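Local coordinates for putative sugar binding protein (Geobacillus stearothermophilus, PDB 6GT9) that binds galactose and probably glucose in a cleft between two domains, and probably serves in a sensing system for galactan utilization, at residues N42-L47 with G245-P250; E191-T196 with G219-D224. All blocks are in the same frame, centred on the assembly; numbering follows the deposited sequence.

Contact 1. Residues N42-L47 with G245-P250. With GAL (beta-D-galactopyranose), chain E.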
ATOM      1  N   ASN A  42       7.412  -5.165  -7.571  1.00 22.22           N
ATOM      2  CA  ASN A  42       7.232  -3.846  -6.960  1.00 22.59           C
ATOM      3  C   ASN A  42       8.122  -3.722  -5.728  1.00 20.13           C
ATOM      4  O   ASN A  42       8.148  -4.622  -4.887  1.00 20.36           O
ATOM      5  CB  ASN A  42       5.770  -3.629  -6.578  1.00 18.84           C
ATOM      6  CG  ASN A  42       5.565  -2.356  -5.751  1.00 21.80           C
ATOM      7  OD1 ASN A  42       5.577  -2.392  -4.527  1.00 18.15           O
ATOM      8  ND2 ASN A  42       5.387  -1.236  -6.423  1.00 16.55           N
ATOM      9  N   ASP A  43       8.834  -2.594  -5.600  1.00 23.04           N
ATOM     10  CA  ASP A  43       9.845  -2.466  -4.542  1.00 20.05           C
ATOM     11  C   ASP A  43       9.252  -2.599  -3.144  1.00 21.61           C
ATOM     12  O   ASP A  43       9.894  -3.144  -2.236  1.00 22.36           O
ATOM     13  CB  ASP A  43      10.573  -1.130  -4.659  1.00 21.19           C
ATOM     14  CG  ASP A  43      11.506  -1.083  -5.859  1.00 30.58           C
ATOM     15  OD1 ASP A  43      11.653  -2.132  -6.528  1.00 29.77           O
ATOM     16  OD2 ASP A  43      12.095  -0.013  -6.111  1.00 27.61           O
ATOM     17  N   TYR A  44       8.059  -2.059  -2.932  1.00 20.00           N
ATOM     18  CA  TYR A  44       7.449  -2.159  -1.610  1.00 21.42           C
ATOM     19  C   TYR A  44       7.094  -3.610  -1.288  1.00 20.50           C
ATOM     20  O   TYR A  44       7.370  -4.103  -0.183  1.00 18.85           O
ATOM     21  CB  TYR A  44       6.218  -1.240  -1.548  1.00 16.70           C
ATOM     22  CG  TYR A  44       5.319  -1.421  -0.323  1.00 20.31           C
ATOM     23  CD1 TYR A  44       4.349  -2.410  -0.296  1.00 16.27           C
ATOM     24  CD2 TYR A  44       5.423  -0.571   0.785  1.00 18.38           C
ATOM     25  CE1 TYR A  44       3.525  -2.585   0.809  1.00 19.36           C
ATOM     26  CE2 TYR A  44       4.599  -0.732   1.893  1.00 18.66           C
ATOM     27  CZ  TYR A  44       3.651  -1.745   1.895  1.00 19.67           C
ATOM     28  OH  TYR A  44       2.813  -1.935   2.975  1.00 18.88           O
ATOM     29  N   TRP A  45       6.509  -4.319  -2.254  1.00 19.17           N
ATOM     30  CA  TRP A  45       6.126  -5.711  -2.027  1.00 20.77           C
ATOM     31  C   TRP A  45       7.332  -6.630  -1.856  1.00 24.72           C
ATOM     32  O   TRP A  45       7.232  -7.664  -1.181  1.00 18.87           O
ATOM     33  CB  TRP A  45       5.209  -6.177  -3.162  1.00 20.98           C
ATOM     34  CG  TRP A  45       3.835  -5.793  -2.813  1.00 17.96           C
ATOM     35  CD1 TRP A  45       3.145  -4.720  -3.259  1.00 21.86           C
ATOM     36  CD2 TRP A  45       3.018  -6.419  -1.827  1.00 18.86           C
ATOM     37  NE1 TRP A  45       1.916  -4.654  -2.653  1.00 21.19           N
ATOM     38  CE2 TRP A  45       1.817  -5.683  -1.754  1.00 19.79           C
ATOM     39  CE3 TRP A  45       3.170  -7.550  -1.020  1.00 18.40           C
ATOM     40  CZ2 TRP A  45       0.777  -6.032  -0.897  1.00 16.34           C
ATOM     41  CZ3 TRP A  45       2.132  -7.905  -0.176  1.00 16.54           C
ATOM     42  CH2 TRP A  45       0.947  -7.150  -0.127  1.00 19.10           C
ATOM     43  N   ARG A  46       8.484  -6.276  -2.426  1.00 20.77           N
ATOM     44  CA  ARG A  46       9.679  -7.071  -2.153  1.00 22.04           C
ATOM     45  C   ARG A  46      10.142  -6.890  -0.709  1.00 23.22           C
ATOM     46  O   ARG A  46      10.745  -7.801  -0.131  1.00 24.57           O
ATOM     47  CB  ARG A  46      10.794  -6.707  -3.140  1.00 22.38           C
ATOM     48  CG  ARG A  46      10.588  -7.219  -4.566  1.00 21.07           C
ATOM     49  CD  ARG A  46      10.770  -8.738  -4.692  1.00 25.56           C
ATOM     50  NE  ARG A  46      10.819  -9.174  -6.089  1.00 28.28           N
ATOM     51  CZ  ARG A  46      10.778 -10.444  -6.496  1.00 31.37           C
ATOM     52  NH1 ARG A  46      10.677 -11.429  -5.615  1.00 26.83           N
ATOM     53  NH2 ARG A  46      10.838 -10.731  -7.794  1.00 33.94           N
ATOM     54  N   LEU A  47       9.875  -5.728  -0.110  1.00 23.93           N
ATOM     55  CA  LEU A  47      10.144  -5.556   1.316  1.00 26.01           C
ATOM     56  C   LEU A  47       9.216  -6.421   2.156  1.00 22.86           C
ATOM     57  O   LEU A  47       9.649  -7.024   3.144  1.00 23.79           O
ATOM     58  CB  LEU A  47       9.987  -4.090   1.720  1.00 22.84           C
ATOM     59  CG  LEU A  47      11.132  -3.144   1.384  1.00 32.29           C
ATOM     60  CD1 LEU A  47      10.843  -1.742   1.955  1.00 29.05           C
ATOM     61  CD2 LEU A  47      12.445  -3.687   1.920  1.00 31.73           C
ATOM     62  N   GLY A 245       3.705  12.108   0.129  1.00 18.61           N
ATOM     63  CA  GLY A 245       3.537  10.788  -0.469  1.00 17.83           C
ATOM     64  C   GLY A 245       3.445   9.680   0.555  1.00 19.43           C
ATOM     65  O   GLY A 245       3.271   9.949   1.746  1.00 22.60           O
ATOM     66  N   PHE A 246       3.552   8.426   0.103  1.00 22.36           N
ATOM     67  CA  PHE A 246       3.479   7.251   0.958  1.00 21.27           C
ATOM     68  C   PHE A 246       4.796   6.490   0.947  1.00 19.23           C
ATOM     69  O   PHE A 246       5.517   6.470  -0.054  1.00 20.11           O
ATOM     70  CB  PHE A 246       2.345   6.300   0.525  1.00 18.10           C
ATOM     71  CG  PHE A 246       1.135   6.357   1.424  1.00 22.62           C
ATOM     72  CD1 PHE A 246       0.274   7.440   1.378  1.00 20.35           C
ATOM     73  CD2 PHE A 246       0.882   5.339   2.326  1.00 22.26           C
ATOM     74  CE1 PHE A 246      -0.831   7.503   2.197  1.00 22.35           C
ATOM     75  CE2 PHE A 246      -0.219   5.396   3.169  1.00 21.23           C
ATOM     76  CZ  PHE A 246      -1.079   6.491   3.101  1.00 20.14           C
ATOM     77  N   ASP A 247       5.096   5.878   2.095  1.00 21.66           N
ATOM     78  CA  ASP A 247       6.183   4.925   2.304  1.00 19.88           C
ATOM     79  C   ASP A 247       7.553   5.580   2.270  1.00 25.52           C
ATOM     80  O   ASP A 247       7.680   6.797   2.070  1.00 26.49           O
ATOM     81  CB  ASP A 247       6.094   3.782   1.288  1.00 22.14           C
ATOM     82  CG  ASP A 247       4.741   3.124   1.311  1.00 17.60           C
ATOM     83  OD1 ASP A 247       4.333   2.607   2.374  1.00 19.90           O
ATOM     84  OD2 ASP A 247       4.054   3.184   0.283  1.00 20.36           O
ATOM     85  N   THR A 248       8.582   4.775   2.509  1.00 24.42           N
ATOM     86  CA  THR A 248       9.908   5.280   2.816  1.00 27.15           C
ATOM     87  C   THR A 248      10.957   4.573   1.982  1.00 24.45           C
ATOM     88  O   THR A 248      12.062   4.289   2.452  1.00 26.54           O
ATOM     89  CB  THR A 248      10.217   5.134   4.308  1.00 30.75           C
ATOM     90  OG1 THR A 248      10.072   3.760   4.692  1.00 30.82           O
ATOM     91  CG2 THR A 248       9.271   5.991   5.153  1.00 28.26           C
ATOM     92  N   LEU A 249      10.631   4.286   0.722  1.00 28.86           N
ATOM     93  CA  LEU A 249      11.623   3.749  -0.190  1.00 26.78           C
ATOM     94  C   LEU A 249      12.791   4.726  -0.305  1.00 30.41           C
ATOM     95  O   LEU A 249      12.614   5.937  -0.121  1.00 27.96           O
ATOM     96  CB  LEU A 249      11.006   3.489  -1.568  1.00 29.69           C
ATOM     97  CG  LEU A 249       9.931   2.390  -1.560  1.00 24.47           C
ATOM     98  CD1 LEU A 249       9.262   2.264  -2.909  1.00 28.48           C
ATOM     99  CD2 LEU A 249      10.519   1.053  -1.112  1.00 23.17           C
ATOM    100  N   PRO A 250      13.994   4.221  -0.599  1.00 29.40           N
ATOM    101  CA  PRO A 250      15.186   5.093  -0.642  1.00 29.05           C
ATOM    102  C   PRO A 250      15.028   6.375  -1.448  1.00 30.54           C
ATOM    103  O   PRO A 250      15.476   7.429  -0.980  1.00 30.49           O
ATOM    104  CB  PRO A 250      16.246   4.175  -1.262  1.00 30.61           C
ATOM    105  CG  PRO A 250      15.850   2.803  -0.796  1.00 33.02           C
ATOM    106  CD  PRO A 250      14.340   2.794  -0.752  1.00 28.26           C
TER
HETATM  107  C1  GAL E 401       2.111   0.935  -1.105  1.00 16.19           C
HETATM  108  C2  GAL E 401       0.978  -0.053  -0.918  1.00 17.95           C
HETATM  109  C3  GAL E 401       1.255  -1.377  -1.654  1.00 17.31           C
HETATM  110  C4  GAL E 401       1.526  -1.109  -3.125  1.00 16.41           C
HETATM  111  C5  GAL E 401       2.605  -0.052  -3.285  1.00 20.18           C
HETATM  112  C6  GAL E 401       2.787   0.388  -4.739  1.00 19.10           C
HETATM  113  O1  GAL E 401       1.805   2.144  -0.438  1.00 20.53           O
HETATM  114  O2  GAL E 401       0.783  -0.354   0.471  1.00 16.36           O
HETATM  115  O3  GAL E 401       0.121  -2.187  -1.611  1.00 18.48           O
HETATM  116  O4  GAL E 401       0.330  -0.671  -3.778  1.00 18.15           O
HETATM  117  O5  GAL E 401       2.322   1.182  -2.510  1.00 19.67           O
HETATM  118  O6  GAL E 401       4.013   1.066  -4.910  1.00 20.40           O

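Contact 2. Residues E191-T196 with G219-D224. With GAL (beta-D-galactopyranose), chain E.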
ATOM      1  N   GLU A 191      -5.731  11.309 -10.331  1.00 31.07           N
ATOM      2  CA  GLU A 191      -5.300  10.464 -11.442  1.00 28.91           C
ATOM      3  C   GLU A 191      -4.651   9.184 -10.922  1.00 28.35           C
ATOM      4  O   GLU A 191      -4.117   9.136  -9.814  1.00 25.41           O
ATOM      5  CB  GLU A 191      -4.314  11.200 -12.363  1.00 28.14           C
ATOM      6  CG  GLU A 191      -4.848  12.522 -12.924  1.00 33.75           C
ATOM      7  CD  GLU A 191      -5.848  12.339 -14.060  1.00 39.29           C
ATOM      8  OE1 GLU A 191      -5.960  11.207 -14.585  1.00 44.03           O
ATOM      9  OE2 GLU A 191      -6.523  13.329 -14.428  1.00 40.27           O
ATOM     10  N   GLU A 192      -4.690   8.144 -11.756  1.00 25.44           N
ATOM     11  CA  GLU A 192      -4.156   6.826 -11.433  1.00 24.54           C
ATOM     12  C   GLU A 192      -2.754   6.646 -12.002  1.00 27.51           C
ATOM     13  O   GLU A 192      -2.487   6.996 -13.156  1.00 23.22           O
ATOM     14  CB  GLU A 192      -5.061   5.733 -11.992  1.00 30.92           C
ATOM     15  CG  GLU A 192      -6.462   5.759 -11.435  1.00 32.09           C
ATOM     16  CD  GLU A 192      -7.353   4.727 -12.091  1.00 40.47           C
ATOM     17  OE1 GLU A 192      -7.924   5.032 -13.161  1.00 48.77           O
ATOM     18  OE2 GLU A 192      -7.475   3.609 -11.544  1.00 31.96           O
ATOM     19  N   SER A 193      -1.871   6.062 -11.199  1.00 26.05           N
ATOM     20  CA  SER A 193      -0.501   5.791 -11.616  1.00 23.17           C
ATOM     21  C   SER A 193      -0.255   4.330 -11.983  1.00 22.29           C
ATOM     22  O   SER A 193       0.805   4.023 -12.533  1.00 23.73           O
ATOM     23  CB  SER A 193       0.472   6.186 -10.502  1.00 24.29           C
ATOM     24  OG  SER A 193       0.327   5.296  -9.393  1.00 21.55           O
ATOM     25  N   HIS A 194      -1.181   3.428 -11.662  1.00 22.55           N
ATOM     26  CA  HIS A 194      -0.965   1.983 -11.832  1.00 26.05           C
ATOM     27  C   HIS A 194       0.361   1.545 -11.209  1.00 24.89           C
ATOM     28  O   HIS A 194       1.076   0.688 -11.736  1.00 26.02           O
ATOM     29  CB  HIS A 194      -1.081   1.600 -13.306  1.00 24.80           C
ATOM     30  CG  HIS A 194      -2.427   1.924 -13.868  1.00 35.53           C
ATOM     31  ND1 HIS A 194      -2.654   3.014 -14.682  1.00 39.51           N
ATOM     32  CD2 HIS A 194      -3.640   1.368 -13.636  1.00 39.84           C
ATOM     33  CE1 HIS A 194      -3.941   3.083 -14.971  1.00 35.55           C
ATOM     34  NE2 HIS A 194      -4.561   2.096 -14.349  1.00 43.02           N
ATOM     35  N   ILE A 195       0.652   2.133 -10.041  1.00 23.00           N
ATOM     36  CA  ILE A 195       1.809   1.905  -9.175  1.00 19.80           C
ATOM     37  C   ILE A 195       3.143   1.793  -9.911  1.00 21.24           C
ATOM     38  O   ILE A 195       4.031   1.046  -9.488  1.00 21.33           O
ATOM     39  CB  ILE A 195       1.586   0.680  -8.258  1.00 19.36           C
ATOM     40  CG1 ILE A 195       1.501  -0.638  -9.026  1.00 19.98           C
ATOM     41  CG2 ILE A 195       0.340   0.866  -7.394  1.00 21.74           C
ATOM     42  CD1 ILE A 195       1.551  -1.824  -8.080  1.00 22.47           C
ATOM     43  N   THR A 196       3.337   2.582 -10.968  1.00 22.96           N
ATOM     44  CA  THR A 196       4.652   2.677 -11.581  1.00 24.31           C
ATOM     45  C   THR A 196       5.163   4.103 -11.454  1.00 22.44           C
ATOM     46  O   THR A 196       4.378   5.050 -11.384  1.00 22.20           O
ATOM     47  CB  THR A 196       4.644   2.259 -13.061  1.00 27.64           C
ATOM     48  OG1 THR A 196       4.057   3.287 -13.861  1.00 23.37           O
ATOM     49  CG2 THR A 196       3.856   0.942 -13.252  1.00 24.47           C
ATOM     50  N   GLY A 219       0.370  11.733  -3.030  1.00 19.40           N
ATOM     51  CA  GLY A 219       0.499  10.400  -3.620  1.00 18.30           C
ATOM     52  C   GLY A 219       0.129   9.353  -2.585  1.00 21.89           C
ATOM     53  O   GLY A 219       0.488   9.480  -1.413  1.00 18.29           O
ATOM     54  N   THR A 220      -0.607   8.322  -3.013  1.00 16.09           N
ATOM     55  CA  THR A 220      -1.158   7.376  -2.049  1.00 18.62           C
ATOM     56  C   THR A 220      -0.527   5.997  -2.116  1.00 21.36           C
ATOM     57  O   THR A 220      -0.979   5.100  -1.400  1.00 20.66           O
ATOM     58  CB  THR A 220      -2.680   7.244  -2.217  1.00 21.12           C
ATOM     59  OG1 THR A 220      -2.995   6.617  -3.471  1.00 18.88           O
ATOM     60  CG2 THR A 220      -3.340   8.622  -2.159  1.00 20.69           C
ATOM     61  N   SER A 221       0.491   5.798  -2.953  1.00 20.25           N
ATOM     62  CA  SER A 221       1.197   4.527  -3.000  1.00 19.87           C
ATOM     63  C   SER A 221       2.685   4.813  -3.154  1.00 20.79           C
ATOM     64  O   SER A 221       3.098   5.957  -3.358  1.00 18.53           O
ATOM     65  CB  SER A 221       0.651   3.624  -4.116  1.00 18.77           C
ATOM     66  OG  SER A 221       0.951   4.126  -5.411  1.00 21.19           O
ATOM     67  N   ALA A 222       3.496   3.753  -3.076  1.00 16.65           N
ATOM     68  CA  ALA A 222       4.900   3.911  -2.697  1.00 20.81           C
ATOM     69  C   ALA A 222       5.746   4.661  -3.722  1.00 20.41           C
ATOM     70  O   ALA A 222       6.779   5.227  -3.343  1.00 21.61           O
ATOM     71  CB  ALA A 222       5.530   2.547  -2.432  1.00 17.85           C
ATOM     72  N   LEU A 223       5.353   4.677  -4.996  1.00 19.29           N
ATOM     73  CA  LEU A 223       6.154   5.298  -6.047  1.00 17.58           C
ATOM     74  C   LEU A 223       5.563   6.606  -6.561  1.00 22.05           C
ATOM     75  O   LEU A 223       6.178   7.262  -7.413  1.00 19.94           O
ATOM     76  CB  LEU A 223       6.332   4.308  -7.212  1.00 17.97           C
ATOM     77  CG  LEU A 223       6.964   2.981  -6.786  1.00 19.54           C
ATOM     78  CD1 LEU A 223       6.902   1.934  -7.901  1.00 20.38           C
ATOM     79  CD2 LEU A 223       8.401   3.190  -6.315  1.00 18.85           C
ATOM     80  N   ASP A 224       4.389   7.002  -6.070  1.00 16.51           N
ATOM     81  CA  ASP A 224       3.696   8.153  -6.635  1.00 23.52           C
ATOM     82  C   ASP A 224       4.477   9.443  -6.417  1.00 21.69           C
ATOM     83  O   ASP A 224       4.698  10.216  -7.361  1.00 19.16           O
ATOM     84  CB  ASP A 224       2.304   8.262  -6.023  1.00 20.93           C
ATOM     85  CG  ASP A 224       1.426   7.107  -6.394  1.00 21.91           C
ATOM     86  OD1 ASP A 224       1.590   6.584  -7.514  1.00 21.73           O
ATOM     87  OD2 ASP A 224       0.559   6.734  -5.579  1.00 19.64           O
TER
HETATM   88  C1  GAL E 401       2.111   0.935  -1.105  1.00 16.19           C
HETATM   89  C2  GAL E 401       0.978  -0.053  -0.918  1.00 17.95           C
HETATM   90  C3  GAL E 401       1.255  -1.377  -1.654  1.00 17.31           C
HETATM   91  C4  GAL E 401       1.526  -1.109  -3.125  1.00 16.41           C
HETATM   92  C5  GAL E 401       2.605  -0.052  -3.285  1.00 20.18           C
HETATM   93  C6  GAL E 401       2.787   0.388  -4.739  1.00 19.10           C
HETATM   94  O1  GAL E 401       1.805   2.144  -0.438  1.00 20.53           O
HETATM   95  O2  GAL E 401       0.783  -0.354   0.471  1.00 16.36           O
HETATM   96  O3  GAL E 401       0.121  -2.187  -1.611  1.00 18.48           O
HETATM   97  O4  GAL E 401       0.330  -0.671  -3.778  1.00 18.15           O
HETATM   98  O5  GAL E 401       2.322   1.182  -2.510  1.00 19.67           O
HETATM   99  O6  GAL E 401       4.013   1.066  -4.910  1.00 20.40           O
HETATM  100  O   HOH W   1       3.455   4.811  -8.614  1.00 18.94           O

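Contact 1. Residues N42-L47 with G245-P250
Leu249 lays its two methyls against the start of helix 43-59: CD1 lies 4.0 Å from Asp43 CB, while CD2 meets Leu47 CD1 as the two leucines run antiparallel past one another. Asp43 offers only its methylene here, its carboxylate turning to a salt bridge with Arg197. Deeper in, the Tyr44 and Asp247 side chains meet roughly at right angles, ring and carboxylate planes 46° apart, with Tyr44 CE2 3.4 Å from Asp247 OD1. Having its CG anti to the backbone N (chi1 169°) carries the tyrosine ring under the sugar, where GAL C1 sits 3.9 Å above the ring centre; a flat, apolar face suits a pyranose. Asp247 splits its oxygens: OD2 accepts from the anomeric hydroxyl, GAL O1, at 2.6 Å, and OD1 is held by Gln267. Asn42 likewise does two jobs. Its OD1 N-caps the helix, taking Trp45 N on an in-plane lone pair at 3.1 Å and Tyr44 N weakly, which fixes the amide with ND2 aimed at GAL O6, also 3.1 Å away. Helix 43-59 starts in one domain and strand 242-246 ends in the other, so this is the closed, sugar-filled cleft of a periplasmic binding protein.

Contact 2. Residues E191-T196 with G219-D224
Ser193 OG donates to Asp224 OD1 at 2.6 Å, joining the turn after strand 185-192 to the start of helix 224-235. Asp224 OD1 is met on its syn side, 16° out of the carboxylate plane. Ser193 OG lies between its own backbone N and carbonyl carbon (chi1 69°), a position a small serine tolerates, from which it faces the aspartate and also accepts weakly from Ile195 N. Asp224 OD2 turns back into its own loop: Ser221 OG comes to it from above the carboxylate plane, 49° out, and the backbone N atoms of Ser221 and Thr220 add weak bonds. OD1 takes a second donor, water 1, at 2.8 Å, and the water passes a weak bond to Thr196 O. With both oxygens engaged, the carboxylate is fixed in rotation. An alanine in place of Asp224 would probably leave both serine hydroxyls without their acceptor and let the loop 219-224 shift relative to the neighbouring turn.

Apolar groups close the side nearer the sugar. Ile195, with CG2 anti to its carbonyl carbon, sets that methyl 3.9 Å from Ser221 OG and 3.6 Å from GAL C6. Leu223 reaches across with CD1, 3.4 Å from Ile195 O. Next to Leu223 in the chain, Ala222 gives its backbone N to the ring oxygen, GAL O5, at 2.9 Å, and weakly to GAL O6. A buried carboxylate that gathers hydroxyl, amide and water donors is likely to stay ionised; as a second shell it probably helps shape the loop whose backbone N-H binds galactose.

How the contacts relate
Both contacts are buried and both touch the same galactose, but they stand differently in the fold. Contact 1 spans the cleft, bringing helix 43-59 of one domain to the end of strand 242-246 in the other, and its segments meet by packing, with the sugar as their polar go-between. Contact 2 stays within a single domain, linking loops that follow strands 185-192 and 216-219 of the sheet that also holds 242-246; there a carboxylate network joins the segments directly. In sequence, both segments of contact 2 fall between the two of contact 1. They adjoin at Leu249 and Leu223, whose methyls approach to 3.6 Å (Leu249 CD1 to Leu223 CD2), and at Asp247 and Ala222.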